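Local coordinates for hypothetical protein Atu3615 (PDB 1ZNP) that is of unknown function but belongs to the cupin superfamily and folds into a beta-rich domain that pairs as a two-chain assembly, at residues Met5-Ile10 with Leu46-Val51. Numbering follows the deposited sequence.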
HETATM    1  N   MSE A   5       8.351 -24.279 -10.780  1.00 59.44           N
HETATM    2  CA  MSE A   5       9.692 -23.817 -11.095  1.00 56.22           C
HETATM    3  C   MSE A   5      10.518 -23.484  -9.871  1.00 52.95           C
HETATM    4  O   MSE A   5       9.986 -23.281  -8.781  1.00 52.08           O
HETATM    5  CB  MSE A   5       9.628 -22.578 -11.977  1.00 59.24           C
HETATM    6  CG  MSE A   5       9.247 -22.838 -13.404  1.00 62.52           C
HETATM    7 SE   MSE A   5       9.372 -21.183 -14.344  1.00 70.38          SE
HETATM    8  CE  MSE A   5       7.517 -20.633 -14.232  1.00 66.50           C
ATOM      9  N   SER A   6      11.830 -23.418 -10.077  1.00 48.27           N
ATOM     10  CA  SER A   6      12.771 -23.095  -9.018  1.00 43.76           C
ATOM     11  C   SER A   6      13.493 -21.836  -9.433  1.00 40.37           C
ATOM     12  O   SER A   6      13.611 -21.550 -10.622  1.00 39.38           O
ATOM     13  CB  SER A   6      13.796 -24.209  -8.857  1.00 45.35           C
ATOM     14  OG  SER A   6      14.658 -24.247  -9.979  1.00 47.55           O
ATOM     15  N   ALA A   7      13.985 -21.090  -8.453  1.00 37.70           N
ATOM     16  CA  ALA A   7      14.709 -19.860  -8.719  1.00 34.78           C
ATOM     17  C   ALA A   7      15.897 -20.124  -9.630  1.00 34.18           C
ATOM     18  O   ALA A   7      16.175 -19.341 -10.543  1.00 33.92           O
ATOM     19  CB  ALA A   7      15.181 -19.246  -7.417  1.00 36.55           C
ATOM     20  N   GLN A   8      16.600 -21.227  -9.390  1.00 32.74           N
ATOM     21  CA  GLN A   8      17.752 -21.546 -10.219  1.00 32.27           C
ATOM     22  C   GLN A   8      17.376 -21.831 -11.659  1.00 29.65           C
ATOM     23  O   GLN A   8      18.159 -21.569 -12.573  1.00 28.80           O
ATOM     24  CB  GLN A   8      18.533 -22.728  -9.647  1.00 35.89           C
ATOM     25  CG  GLN A   8      19.755 -22.288  -8.856  1.00 42.53           C
ATOM     26  CD  GLN A   8      20.779 -21.527  -9.715  1.00 47.02           C
ATOM     27  OE1 GLN A   8      21.487 -20.642  -9.219  1.00 49.10           O
ATOM     28  NE2 GLN A   8      20.867 -21.878 -10.998  1.00 46.52           N
ATOM     29  N   ALA A   9      16.184 -22.369 -11.873  1.00 25.99           N
ATOM     30  CA  ALA A   9      15.762 -22.655 -13.231  1.00 24.49           C
ATOM     31  C   ALA A   9      15.439 -21.325 -13.928  1.00 24.69           C
ATOM     32  O   ALA A   9      15.719 -21.143 -15.116  1.00 26.08           O
ATOM     33  CB  ALA A   9      14.550 -23.576 -13.216  1.00 21.61           C
ATOM     34  N   ILE A  10      14.870 -20.389 -13.175  1.00 24.36           N
ATOM     35  CA  ILE A  10      14.522 -19.082 -13.720  1.00 23.81           C
ATOM     36  C   ILE A  10      15.786 -18.304 -14.029  1.00 24.36           C
ATOM     37  O   ILE A  10      15.936 -17.750 -15.118  1.00 22.49           O
ATOM     38  CB  ILE A  10      13.670 -18.269 -12.729  1.00 22.04           C
ATOM     39  CG1 ILE A  10      12.333 -18.975 -12.512  1.00 23.62           C
ATOM     40  CG2 ILE A  10      13.423 -16.873 -13.278  1.00 21.61           C
ATOM     41  CD1 ILE A  10      11.518 -18.426 -11.364  1.00 23.87           C
ATOM     42  N   LEU A  46      14.367 -10.946  -9.738  1.00 20.13           N
ATOM     43  CA  LEU A  46      13.954 -12.052  -8.890  1.00 21.68           C
ATOM     44  C   LEU A  46      14.540 -12.072  -7.486  1.00 23.40           C
ATOM     45  O   LEU A  46      15.729 -11.821  -7.280  1.00 22.31           O
ATOM     46  CB  LEU A  46      14.277 -13.382  -9.587  1.00 22.25           C
ATOM     47  CG  LEU A  46      13.962 -14.669  -8.808  1.00 24.63           C
ATOM     48  CD1 LEU A  46      13.568 -15.779  -9.752  1.00 26.41           C
ATOM     49  CD2 LEU A  46      15.162 -15.080  -7.993  1.00 27.91           C
ATOM     50  N   LEU A  47      13.686 -12.377  -6.516  1.00 23.68           N
ATOM     51  CA  LEU A  47      14.116 -12.487  -5.131  1.00 26.11           C
ATOM     52  C   LEU A  47      13.748 -13.897  -4.676  1.00 26.14           C
ATOM     53  O   LEU A  47      12.832 -14.496  -5.217  1.00 25.32           O
ATOM     54  CB  LEU A  47      13.400 -11.451  -4.258  1.00 27.11           C
ATOM     55  CG  LEU A  47      13.582  -9.971  -4.608  1.00 27.56           C
ATOM     56  CD1 LEU A  47      12.652  -9.153  -3.744  1.00 27.42           C
ATOM     57  CD2 LEU A  47      15.020  -9.537  -4.397  1.00 27.68           C
ATOM     58  N   GLU A  48      14.477 -14.433  -3.704  1.00 29.26           N
ATOM     59  CA  GLU A  48      14.191 -15.772  -3.191  1.00 30.85           C
ATOM     60  C   GLU A  48      14.083 -15.621  -1.699  1.00 30.72           C
ATOM     61  O   GLU A  48      14.388 -14.563  -1.164  1.00 31.37           O
ATOM     62  CB  GLU A  48      15.334 -16.741  -3.483  1.00 33.05           C
ATOM     63  CG  GLU A  48      16.158 -16.437  -4.710  1.00 37.05           C
ATOM     64  CD  GLU A  48      17.292 -17.429  -4.896  1.00 38.54           C
ATOM     65  OE1 GLU A  48      18.184 -17.163  -5.729  1.00 39.77           O
ATOM     66  OE2 GLU A  48      17.287 -18.476  -4.209  1.00 38.41           O
ATOM     67  N   LYS A  49      13.661 -16.672  -1.012  1.00 33.29           N
ATOM     68  CA  LYS A  49      13.567 -16.577   0.431  1.00 36.83           C
ATOM     69  C   LYS A  49      14.955 -16.241   0.934  1.00 37.81           C
ATOM     70  O   LYS A  49      15.946 -16.813   0.476  1.00 36.35           O
ATOM     71  CB  LYS A  49      13.102 -17.894   1.058  1.00 39.21           C
ATOM     72  CG  LYS A  49      12.803 -17.767   2.558  1.00 43.20           C
ATOM     73  CD  LYS A  49      11.714 -16.704   2.819  1.00 46.82           C
ATOM     74  CE  LYS A  49      11.550 -16.392   4.312  1.00 47.72           C
ATOM     75  NZ  LYS A  49      12.780 -15.768   4.912  1.00 48.19           N
ATOM     76  N   GLY A  50      15.026 -15.307   1.870  1.00 39.30           N
ATOM     77  CA  GLY A  50      16.312 -14.921   2.403  1.00 43.03           C
ATOM     78  C   GLY A  50      16.826 -13.719   1.646  1.00 45.86           C
ATOM     79  O   GLY A  50      16.742 -12.591   2.141  1.00 48.43           O
ATOM     80  N   VAL A  51      17.343 -13.958   0.440  1.00 45.23           N
ATOM     81  CA  VAL A  51      17.876 -12.887  -0.395  1.00 44.21           C
ATOM     82  C   VAL A  51      16.816 -11.864  -0.795  1.00 42.26           C
ATOM     83  O   VAL A  51      16.003 -12.107  -1.685  1.00 42.05           O
ATOM     84  CB  VAL A  51      18.559 -13.459  -1.668  1.00 46.15           C
ATOM     85  CG1 VAL A  51      19.873 -14.128  -1.280  1.00 47.84           C
ATOM     86  CG2 VAL A  51      17.651 -14.465  -2.364  1.00 46.19           C
TER
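Right after the N-cap Ser6, whose OG accepts from Ala9 N at 3.1 Å and holds the first turn, Ala7 opens the helix and lays its methyl over the carboxylate face of Glu48: Ala7 CB stands 3.8 Å from Glu48 CD and almost squarely above the plane of the group, at similar distances from both oxygens. The Glu48 chain, extended beyond CG (chi2 178°), carries the carboxylate out to the helix. No hydrogen bond crosses between the two segments; the contact is van der Waals. Ala7 CB also lies 4.2 Å from Leu46 CD2, more loosely. One turn on, Ile10 takes the other branch of that leucine: Leu46 CD1 rests against one flank of Ile10, 3.7 Å from both Ile10 CG2 and Ile10 CD1, as the side chains cross at a slant. With chi1 at 177°, Leu46 sends its CG out toward the helix. Leu16 touches both Ile10 and Leu46, while Phe117 and Leu119 of the neighbouring strand pack on Ile10. This is helix-on-sheet packing: the N-terminal helix 7-14 covers the end of strand 41-48 in the mixed beta sheet of a cupin-superfamily fold.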